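Local atomic coordinates of antiterminator Q protein (Enterobacteria phage SfI, PDB entry 6JNY), a protein that probably acts on RNA polymerase as a phage transcription antitermination factor, allowing the enzyme to read through pause and termination signals. Residues G18-W23 with G82-Y87; G24-S29 with L65-V70; M74-K79 with L138-P143. All coordinates share one frame; numbering follows the deposited sequence.

Contact 1. Residues G18-W23 with G82-Y87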
loop_
_atom_site.group_PDB
_atom_site.type_symbol
_atom_site.label_atom_id
_atom_site.label_comp_id
_atom_site.label_asym_id
_atom_site.label_seq_id
_atom_site.Cartn_x
_atom_site.Cartn_y
_atom_site.Cartn_z
ATOM N N GLY A 18 -4.750 -10.536 -4.293
ATOM C CA GLY A 18 -5.841 -10.569 -5.250
ATOM C C GLY A 18 -6.901 -9.533 -4.930
ATOM O O GLY A 18 -7.351 -8.791 -5.809
ATOM N N TRP A 19 -7.313 -9.462 -3.661
ATOM C CA TRP A 19 -8.312 -8.470 -3.261
ATOM C C TRP A 19 -7.795 -7.056 -3.469
ATOM O O TRP A 19 -8.543 -6.176 -3.915
ATOM C CB TRP A 19 -8.707 -8.680 -1.796
ATOM C CG TRP A 19 -9.803 -9.666 -1.615
ATOM C CD1 TRP A 19 -9.745 -10.846 -0.914
ATOM C CD2 TRP A 19 -11.137 -9.576 -2.134
ATOM N NE1 TRP A 19 -10.959 -11.490 -0.976
ATOM C CE2 TRP A 19 -11.827 -10.731 -1.717
ATOM C CE3 TRP A 19 -11.815 -8.636 -2.917
ATOM C CZ2 TRP A 19 -13.163 -10.965 -2.048
ATOM C CZ3 TRP A 19 -13.141 -8.872 -3.240
ATOM C CH2 TRP A 19 -13.797 -10.023 -2.803
ATOM N N LEU A 20 -6.522 -6.812 -3.152
ATOM C CA LEU A 20 -5.987 -5.463 -3.303
ATOM C C LEU A 20 -5.843 -5.062 -4.768
ATOM O O LEU A 20 -5.971 -3.880 -5.090
ATOM C CB LEU A 20 -4.678 -5.295 -2.529
ATOM C CG LEU A 20 -4.836 -5.378 -1.002
ATOM C CD1 LEU A 20 -3.479 -5.263 -0.349
ATOM C CD2 LEU A 20 -5.783 -4.287 -0.487
ATOM N N GLU A 21 -5.605 -6.023 -5.663
ATOM C CA GLU A 21 -5.628 -5.713 -7.095
ATOM C C GLU A 21 -7.032 -5.308 -7.547
ATOM O O GLU A 21 -7.192 -4.344 -8.321
ATOM C CB GLU A 21 -5.116 -6.919 -7.896
ATOM C CG GLU A 21 -3.589 -7.097 -7.864
ATOM C CD GLU A 21 -3.113 -8.387 -8.524
ATOM O OE1 GLU A 21 -3.958 -9.180 -8.978
ATOM O OE2 GLU A 21 -1.884 -8.615 -8.571
ATOM N N LEU A 22 -8.057 -6.035 -7.106
ATOM C CA LEU A 22 -9.429 -5.688 -7.469
ATOM C C LEU A 22 -9.814 -4.342 -6.885
ATOM O O LEU A 22 -10.432 -3.509 -7.565
ATOM C CB LEU A 22 -10.398 -6.766 -6.989
ATOM C CG LEU A 22 -10.348 -8.106 -7.721
ATOM C CD1 LEU A 22 -11.161 -9.138 -6.968
ATOM C CD2 LEU A 22 -10.855 -7.943 -9.162
ATOM N N TRP A 23 -9.447 -4.106 -5.624
ATOM C CA TRP A 23 -9.759 -2.847 -4.962
ATOM C C TRP A 23 -8.998 -1.701 -5.607
ATOM O O TRP A 23 -9.541 -0.601 -5.790
ATOM C CB TRP A 23 -9.396 -2.964 -3.476
ATOM C CG TRP A 23 -9.232 -1.652 -2.754
ATOM C CD1 TRP A 23 -10.233 -0.855 -2.252
ATOM C CD2 TRP A 23 -7.999 -1.009 -2.419
ATOM N NE1 TRP A 23 -9.683 0.255 -1.646
ATOM C CE2 TRP A 23 -8.318 0.183 -1.727
ATOM C CE3 TRP A 23 -6.650 -1.321 -2.640
ATOM C CZ2 TRP A 23 -7.335 1.058 -1.259
ATOM C CZ3 TRP A 23 -5.676 -0.444 -2.187
ATOM C CH2 TRP A 23 -6.021 0.727 -1.495
ATOM N N GLY A 82 0.862 5.823 0.522
ATOM C CA GLY A 82 1.076 6.259 -0.849
ATOM C C GLY A 82 1.710 5.185 -1.713
ATOM O O GLY A 82 1.333 5.005 -2.876
ATOM N N ILE A 83 2.670 4.445 -1.150
ATOM C CA ILE A 83 3.315 3.377 -1.905
ATOM C C ILE A 83 2.318 2.274 -2.228
ATOM O O ILE A 83 2.308 1.730 -3.340
ATOM C CB ILE A 83 4.546 2.861 -1.141
ATOM C CG1 ILE A 83 5.693 3.868 -1.257
ATOM C CG2 ILE A 83 4.968 1.487 -1.634
ATOM C CD1 ILE A 83 6.797 3.646 -0.267
ATOM N N LEU A 84 1.467 1.919 -1.259
ATOM C CA LEU A 84 0.414 0.951 -1.513
ATOM C C LEU A 84 -0.496 1.399 -2.649
ATOM O O LEU A 84 -0.863 0.591 -3.510
ATOM C CB LEU A 84 -0.406 0.743 -0.233
ATOM C CG LEU A 84 -1.454 -0.370 -0.247
ATOM C CD1 LEU A 84 -0.786 -1.723 -0.135
ATOM C CD2 LEU A 84 -2.463 -0.185 0.905
ATOM N N LEU A 85 -0.878 2.686 -2.658
ATOM C CA LEU A 85 -1.755 3.197 -3.712
ATOM C C LEU A 85 -1.056 3.234 -5.071
ATOM O O LEU A 85 -1.661 2.872 -6.083
ATOM C CB LEU A 85 -2.308 4.575 -3.326
ATOM C CG LEU A 85 -3.339 4.550 -2.181
ATOM C CD1 LEU A 85 -3.584 5.963 -1.640
ATOM C CD2 LEU A 85 -4.631 3.916 -2.629
ATOM N N SER A 86 0.222 3.619 -5.100
ATOM C CA SER A 86 0.981 3.570 -6.354
ATOM C C SER A 86 0.972 2.164 -6.940
ATOM O O SER A 86 0.684 1.973 -8.124
ATOM C CB SER A 86 2.413 4.042 -6.119
ATOM O OG SER A 86 2.448 5.428 -5.818
ATOM N N TYR A 87 1.227 1.155 -6.105
ATOM C CA TYR A 87 1.326 -0.210 -6.609
ATOM C C TYR A 87 -0.038 -0.760 -7.014
ATOM O O TYR A 87 -0.190 -1.333 -8.097
ATOM C CB TYR A 87 1.966 -1.094 -5.537
ATOM C CG TYR A 87 2.271 -2.503 -5.976
ATOM C CD1 TYR A 87 1.577 -3.577 -5.428
ATOM C CD2 TYR A 87 3.289 -2.777 -6.878
ATOM C CE1 TYR A 87 1.864 -4.878 -5.795
ATOM C CE2 TYR A 87 3.575 -4.069 -7.253
ATOM C CZ TYR A 87 2.874 -5.117 -6.710
ATOM O OH TYR A 87 3.156 -6.409 -7.076
#

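Contact 2. Residues G24-S29 with L65-V70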
loop_
_atom_site.group_PDB
_atom_site.type_symbol
_atom_site.label_atom_id
_atom_site.label_comp_id
_atom_site.label_asym_id
_atom_site.label_seq_id
_atom_site.Cartn_x
_atom_site.Cartn_y
_atom_site.Cartn_z
ATOM N N GLY A 24 -7.735 -1.939 -5.971
ATOM C CA GLY A 24 -6.949 -0.876 -6.548
ATOM C C GLY A 24 -7.529 -0.406 -7.867
ATOM O O GLY A 24 -7.577 0.794 -8.141
ATOM N N ALA A 25 -8.020 -1.343 -8.677
ATOM C CA ALA A 25 -8.636 -0.961 -9.947
ATOM C C ALA A 25 -9.942 -0.212 -9.709
ATOM O O ALA A 25 -10.265 0.751 -10.427
ATOM C CB ALA A 25 -8.875 -2.212 -10.788
ATOM N N TRP A 26 -10.695 -0.625 -8.693
ATOM C CA TRP A 26 -11.933 0.064 -8.334
ATOM C C TRP A 26 -11.646 1.489 -7.870
ATOM O O TRP A 26 -12.313 2.440 -8.297
ATOM C CB TRP A 26 -12.650 -0.749 -7.262
ATOM C CG TRP A 26 -13.958 -0.222 -6.814
ATOM C CD1 TRP A 26 -15.168 -0.409 -7.416
ATOM C CD2 TRP A 26 -14.205 0.558 -5.643
ATOM N NE1 TRP A 26 -16.152 0.225 -6.697
ATOM C CE2 TRP A 26 -15.587 0.826 -5.603
ATOM C CE3 TRP A 26 -13.386 1.070 -4.627
ATOM C CZ2 TRP A 26 -16.173 1.574 -4.581
ATOM C CZ3 TRP A 26 -13.967 1.815 -3.621
ATOM C CH2 TRP A 26 -15.348 2.055 -3.597
ATOM N N VAL A 27 -10.644 1.662 -7.004
ATOM C CA VAL A 27 -10.254 3.004 -6.570
ATOM C C VAL A 27 -9.819 3.852 -7.761
ATOM O O VAL A 27 -10.224 5.017 -7.903
ATOM C CB VAL A 27 -9.136 2.916 -5.517
ATOM C CG1 VAL A 27 -8.506 4.271 -5.278
ATOM C CG2 VAL A 27 -9.677 2.339 -4.218
ATOM N N TYR A 28 -8.973 3.286 -8.628
ATOM C CA TYR A 28 -8.415 4.049 -9.742
ATOM C C TYR A 28 -9.501 4.521 -10.697
ATOM O O TYR A 28 -9.317 5.524 -11.399
ATOM C CB TYR A 28 -7.385 3.204 -10.489
ATOM C CG TYR A 28 -6.439 3.978 -11.382
ATOM C CD1 TYR A 28 -5.539 4.894 -10.846
ATOM C CD2 TYR A 28 -6.408 3.751 -12.749
ATOM C CE1 TYR A 28 -4.662 5.585 -11.655
ATOM C CE2 TYR A 28 -5.533 4.444 -13.572
ATOM C CZ TYR A 28 -4.658 5.353 -13.015
ATOM O OH TYR A 28 -3.785 6.042 -13.824
ATOM N N SER A 29 -10.622 3.810 -10.744
ATOM C CA SER A 29 -11.750 4.208 -11.577
ATOM C C SER A 29 -12.543 5.357 -10.982
ATOM O O SER A 29 -13.480 5.843 -11.633
ATOM C CB SER A 29 -12.673 3.015 -11.790
ATOM O OG SER A 29 -13.566 2.868 -10.707
ATOM N N LEU A 65 -15.866 -1.663 1.566
ATOM C CA LEU A 65 -15.387 -2.401 2.731
ATOM C C LEU A 65 -13.864 -2.423 2.759
ATOM O O LEU A 65 -13.244 -2.167 3.799
ATOM C CB LEU A 65 -15.943 -3.825 2.713
ATOM C CG LEU A 65 -15.567 -4.781 3.857
ATOM C CD1 LEU A 65 -16.675 -5.776 4.092
ATOM C CD2 LEU A 65 -14.261 -5.530 3.594
ATOM N N ILE A 66 -13.243 -2.730 1.620
ATOM C CA ILE A 66 -11.785 -2.784 1.585
ATOM C C ILE A 66 -11.187 -1.410 1.839
ATOM O O ILE A 66 -10.159 -1.284 2.512
ATOM C CB ILE A 66 -11.280 -3.405 0.271
ATOM C CG1 ILE A 66 -11.768 -4.843 0.147
ATOM C CG2 ILE A 66 -9.734 -3.335 0.189
ATOM C CD1 ILE A 66 -11.678 -5.396 -1.281
ATOM N N SER A 67 -11.797 -0.364 1.279
ATOM C CA SER A 67 -11.268 0.984 1.461
ATOM C C SER A 67 -11.297 1.389 2.927
ATOM O O SER A 67 -10.357 2.028 3.421
ATOM C CB SER A 67 -12.097 1.982 0.649
ATOM O OG SER A 67 -12.027 1.736 -0.744
ATOM N N GLN A 68 -12.390 1.065 3.621
ATOM C CA GLN A 68 -12.490 1.362 5.045
ATOM C C GLN A 68 -11.433 0.598 5.825
ATOM O O GLN A 68 -10.816 1.143 6.750
ATOM C CB GLN A 68 -13.886 1.000 5.553
ATOM C CG GLN A 68 -15.006 1.863 5.001
ATOM C CD GLN A 68 -16.309 1.662 5.752
ATOM O OE1 GLN A 68 -17.209 2.499 5.689
ATOM N NE2 GLN A 68 -16.414 0.548 6.476
ATOM N N VAL A 69 -11.193 -0.663 5.457
ATOM C CA VAL A 69 -10.135 -1.436 6.105
ATOM C C VAL A 69 -8.781 -0.788 5.864
ATOM O O VAL A 69 -8.002 -0.561 6.798
ATOM C CB VAL A 69 -10.175 -2.896 5.623
ATOM C CG1 VAL A 69 -8.906 -3.623 5.994
ATOM C CG2 VAL A 69 -11.391 -3.593 6.189
ATOM N N VAL A 70 -8.467 -0.496 4.601
ATOM C CA VAL A 70 -7.142 0.018 4.283
ATOM C C VAL A 70 -6.908 1.368 4.943
ATOM O O VAL A 70 -5.840 1.620 5.511
ATOM C CB VAL A 70 -6.940 0.075 2.760
ATOM C CG1 VAL A 70 -5.670 0.827 2.420
ATOM C CG2 VAL A 70 -6.902 -1.328 2.203
#

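Contact 3. Residues M74-K79 with L138-P143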
loop_
_atom_site.group_PDB
_atom_site.type_symbol
_atom_site.label_atom_id
_atom_site.label_comp_id
_atom_site.label_asym_id
_atom_site.label_seq_id
_atom_site.Cartn_x
_atom_site.Cartn_y
_atom_site.Cartn_z
ATOM N N MET A 74 -3.807 2.018 7.399
ATOM C CA MET A 74 -2.672 2.693 6.791
ATOM C C MET A 74 -2.595 4.182 7.084
ATOM O O MET A 74 -1.604 4.817 6.698
ATOM C CB MET A 74 -2.706 2.504 5.269
ATOM C CG MET A 74 -2.649 1.050 4.817
ATOM S SD MET A 74 -1.157 0.195 5.366
ATOM C CE MET A 74 0.113 1.265 4.692
ATOM N N TYR A 75 -3.615 4.770 7.725
ATOM C CA TYR A 75 -3.565 6.204 7.984
ATOM C C TYR A 75 -2.367 6.577 8.843
ATOM O O TYR A 75 -1.933 7.730 8.812
ATOM C CB TYR A 75 -4.859 6.689 8.655
ATOM C CG TYR A 75 -4.910 6.392 10.142
ATOM C CD1 TYR A 75 -5.391 5.176 10.613
ATOM C CD2 TYR A 75 -4.455 7.322 11.078
ATOM C CE1 TYR A 75 -5.429 4.893 11.970
ATOM C CE2 TYR A 75 -4.478 7.042 12.428
ATOM C CZ TYR A 75 -4.969 5.833 12.870
ATOM O OH TYR A 75 -4.993 5.560 14.221
ATOM N N ILE A 76 -1.833 5.624 9.609
ATOM C CA ILE A 76 -0.730 5.908 10.524
ATOM C C ILE A 76 0.555 6.240 9.773
ATOM O O ILE A 76 1.420 6.949 10.300
ATOM C CB ILE A 76 -0.525 4.730 11.493
ATOM C CG1 ILE A 76 -0.178 3.456 10.717
ATOM C CG2 ILE A 76 -1.765 4.512 12.335
ATOM C CD1 ILE A 76 0.676 2.453 11.483
ATOM N N ASP A 77 0.711 5.742 8.547
ATOM C CA ASP A 77 1.975 5.835 7.816
ATOM C C ASP A 77 1.645 6.320 6.410
ATOM O O ASP A 77 1.407 5.509 5.510
ATOM C CB ASP A 77 2.669 4.480 7.807
ATOM C CG ASP A 77 4.087 4.541 7.262
ATOM O OD1 ASP A 77 4.443 5.526 6.588
ATOM O OD2 ASP A 77 4.850 3.584 7.516
ATOM N N LYS A 78 1.632 7.641 6.228
ATOM C CA LYS A 78 1.229 8.203 4.943
ATOM C C LYS A 78 2.166 7.784 3.819
ATOM O O LYS A 78 1.712 7.592 2.687
ATOM C CB LYS A 78 1.139 9.726 5.023
ATOM C CG LYS A 78 -0.076 10.234 5.776
ATOM C CD LYS A 78 -0.042 11.752 5.875
ATOM C CE LYS A 78 -1.272 12.300 6.589
ATOM N NZ LYS A 78 -2.523 12.081 5.807
ATOM N N LYS A 79 3.464 7.645 4.113
ATOM C CA LYS A 79 4.420 7.206 3.102
ATOM C C LYS A 79 4.063 5.819 2.588
ATOM O O LYS A 79 3.979 5.594 1.374
ATOM C CB LYS A 79 5.830 7.218 3.692
ATOM C CG LYS A 79 6.952 6.890 2.713
ATOM C CD LYS A 79 8.270 6.757 3.468
ATOM C CE LYS A 79 9.426 6.448 2.539
ATOM N NZ LYS A 79 10.675 6.107 3.296
ATOM N N LEU A 138 0.908 -5.220 3.742
ATOM C CA LEU A 138 0.019 -6.365 3.572
ATOM C C LEU A 138 -0.114 -7.153 4.860
ATOM O O LEU A 138 -1.196 -7.647 5.183
ATOM C CB LEU A 138 0.513 -7.268 2.443
ATOM C CG LEU A 138 -0.074 -6.936 1.065
ATOM C CD1 LEU A 138 0.373 -5.578 0.544
ATOM C CD2 LEU A 138 0.253 -8.048 0.101
ATOM N N PHE A 139 0.974 -7.272 5.610
ATOM C CA PHE A 139 0.904 -7.958 6.895
ATOM C C PHE A 139 -0.081 -7.275 7.836
ATOM O O PHE A 139 -0.843 -7.952 8.548
ATOM C CB PHE A 139 2.305 -8.024 7.504
ATOM C CG PHE A 139 2.360 -8.809 8.780
ATOM C CD1 PHE A 139 2.483 -10.183 8.752
ATOM C CD2 PHE A 139 2.254 -8.166 10.000
ATOM C CE1 PHE A 139 2.519 -10.914 9.934
ATOM C CE2 PHE A 139 2.281 -8.889 11.182
ATOM C CZ PHE A 139 2.416 -10.256 11.141
ATOM N N MET A 140 -0.064 -5.941 7.871
ATOM C CA MET A 140 -0.974 -5.188 8.734
ATOM C C MET A 140 -2.410 -5.296 8.242
ATOM O O MET A 140 -3.354 -5.361 9.045
ATOM C CB MET A 140 -0.574 -3.717 8.771
ATOM C CG MET A 140 0.760 -3.408 9.426
ATOM S SD MET A 140 1.376 -1.810 8.835
ATOM C CE MET A 140 0.143 -0.707 9.520
ATOM N N ILE A 141 -2.600 -5.276 6.923
ATOM C CA ILE A 141 -3.945 -5.260 6.369
ATOM C C ILE A 141 -4.633 -6.616 6.519
ATOM O O ILE A 141 -5.836 -6.678 6.796
ATOM C CB ILE A 141 -3.907 -4.774 4.909
ATOM C CG1 ILE A 141 -3.561 -3.292 4.857
ATOM C CG2 ILE A 141 -5.249 -4.999 4.246
ATOM C CD1 ILE A 141 -3.103 -2.851 3.467
ATOM N N TYR A 142 -3.903 -7.716 6.345
ATOM C CA TYR A 142 -4.498 -9.046 6.232
ATOM C C TYR A 142 -5.489 -9.402 7.349
ATOM O O TYR A 142 -6.637 -9.752 7.046
ATOM C CB TYR A 142 -3.427 -10.149 6.102
ATOM C CG TYR A 142 -4.040 -11.526 6.205
ATOM C CD1 TYR A 142 -4.664 -12.104 5.111
ATOM C CD2 TYR A 142 -4.076 -12.211 7.417
ATOM C CE1 TYR A 142 -5.272 -13.339 5.189
ATOM C CE2 TYR A 142 -4.690 -13.447 7.509
ATOM C CZ TYR A 142 -5.280 -14.008 6.389
ATOM O OH TYR A 142 -5.889 -15.246 6.474
ATOM N N PRO A 143 -5.108 -9.365 8.632
ATOM C CA PRO A 143 -6.080 -9.792 9.657
ATOM C C PRO A 143 -7.293 -8.899 9.717
ATOM O O PRO A 143 -8.392 -9.374 10.036
ATOM C CB PRO A 143 -5.281 -9.724 10.960
ATOM C CG PRO A 143 -4.232 -8.695 10.701
ATOM C CD PRO A 143 -3.864 -8.856 9.244
#

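Contact 1. Residues G18-W23 with G82-Y87
L20 and L84 lie at the nearest approach of the two backbones, their CA atoms 9.2 Å apart, where the helical segments 18-23 and 82-87 pass with axes 10.7 Å apart at 78°. At this spacing only the ends of long side chains meet. W23 does most of the bridging. Its CG stands anti to the backbone N (chi1 161°), which sends the indole out across the gap with the six-membered ring leading. The far corner of that ring makes the closest contact, W23 CH2 to L85 CD2 at 3.7 Å. The neighbouring ring carbon, W23 CZ2, is 4.2 Å from the same methyl. L85 crosses the indole obliquely. L84 CD2 also lies by the corner, 4.4 Å from W23 CH2.

The crossing joins helix 10-28 to helix 78-90 in the buried core of the helical part of Q, within the range of the phage antitermination Q family, which is placed in the helix-turn-helix clan. Helix 60-74 supplies I66 beside W23 and V70 beside L84. Helix 123-155 supplies L138 against L20 and I141 against L84. I40 of helix 38-45 touches both W23 and L85.

One turn before W23, L20 points at the other helix but reaches it only lightly. The methyls L20 CD1 and L84 CD1 are 4.5 Å apart. Together the two segments bury 153 Å², and the close contacts between them are all between apolar carbons. The polar atom of the indole is turned to another use: W23 NE1 is hydrogen-bonded to S67 OG on helix 60-74. This bond satisfies the buried N-H and should limit rotation of the ring, while the carbon end of the same ring meets the leucines.

Contact 2. Residues G24-S29 with L65-V70
V27 and S67 mark the closest backbone approach, with CA atoms 8.3 Å apart, between segments 24-29, on helix 10-28, and 65-70, on helix 60-74. S67 OG is the focus of the contact. W26 has its CG anti to the backbone N (chi1 -178°), which carries the ring out to S67. W26 turns the edge of its six-membered ring to the hydroxyl, and W26 CZ3 lies 3.5 Å from S67 OG. The oxygen sits near the plane of the indole, not over a face. On the V27 side, V27 CG2 is 4.2 Å from S67 OG. The area shared is small, 65 Å².

The polar end of W26 is bound elsewhere, NE1 to D60 OD1 at the start of helix 60-74. The W26 carbonyl is used too: S29 OG donates to W26 O at 2.7 Å, with the donor tilted 23° from the carbonyl plane. S29 OG in turn receives R31 NH1.

S67 OG is buried but well supplied with partners. It donates to G63 O one turn back, and W23 is its second partner. Both partners lie outside the two segments, so the contact itself sets a ring edge and a methyl beside a hydroxyl whose hydrogen-bonding needs are met by its neighbours.

Contact 3. Residues M74-K79 with L138-P143
M74 and I141 have the nearest CA atoms, 8.1 Å apart, and the outer parts of their side chains meet in the buried half of the contact. The M74 chain bends at chi2 (-60°), which places SD beside I141 CD1, and bends again at chi3. It meets I141 at about a right angle. I141 CD1 lies 4.1 Å from M74 SD and 4.2 Å from M74 CG. A80 and F81 of helix 78-90 pack on M74, and V73 packs on I141.

The other half lies toward solvent, although the closest single approach is found there. I76 is exposed, and it meets M140 tip to tip, I76 CD1 to M140 CE at 3.8 Å. M140 is itself only partly covered. Its methyl also lies near the buried half, with M140 CE 4.4 Å from M74 SD, and so links the two.

Segment 74-79 spans the turn between helix 60-74 and helix 78-90. It makes a type I beta turn from M74 to D77, with D77 N bonded to M74 O at 3.1 Å. D77 is the N-cap of the next helix, its OD1 taking A80 N. These polar groups are used locally, while the contact with the long helix is made by methyls, a methylene and a thioether sulfur, through dispersion and burial of apolar surface.

In the fold
Contacts 1 and 2 share helix 10-28, and their centres are 8 Å apart. They are joined by the probable hydrogen bond from W23 NE1 to S67 OG, 2.9 Å, and by I66 CG2 packed 3.4 Å from W23 CG. Contact 3 lies about 12 Å from contact 1 and 13 Å from contact 2, centre to centre. L84 connects the set: L84 CD2 is 3.7 Å from V70 CG1 of contact 2 and 3.8 Å from I141 CD1 of contact 3. Helices 60-74 and 78-90, which follow each other in the chain, both pack on helix 10-28 and on helix 123-155, with V69 CG1 lying 4.3 Å from I141 CG2.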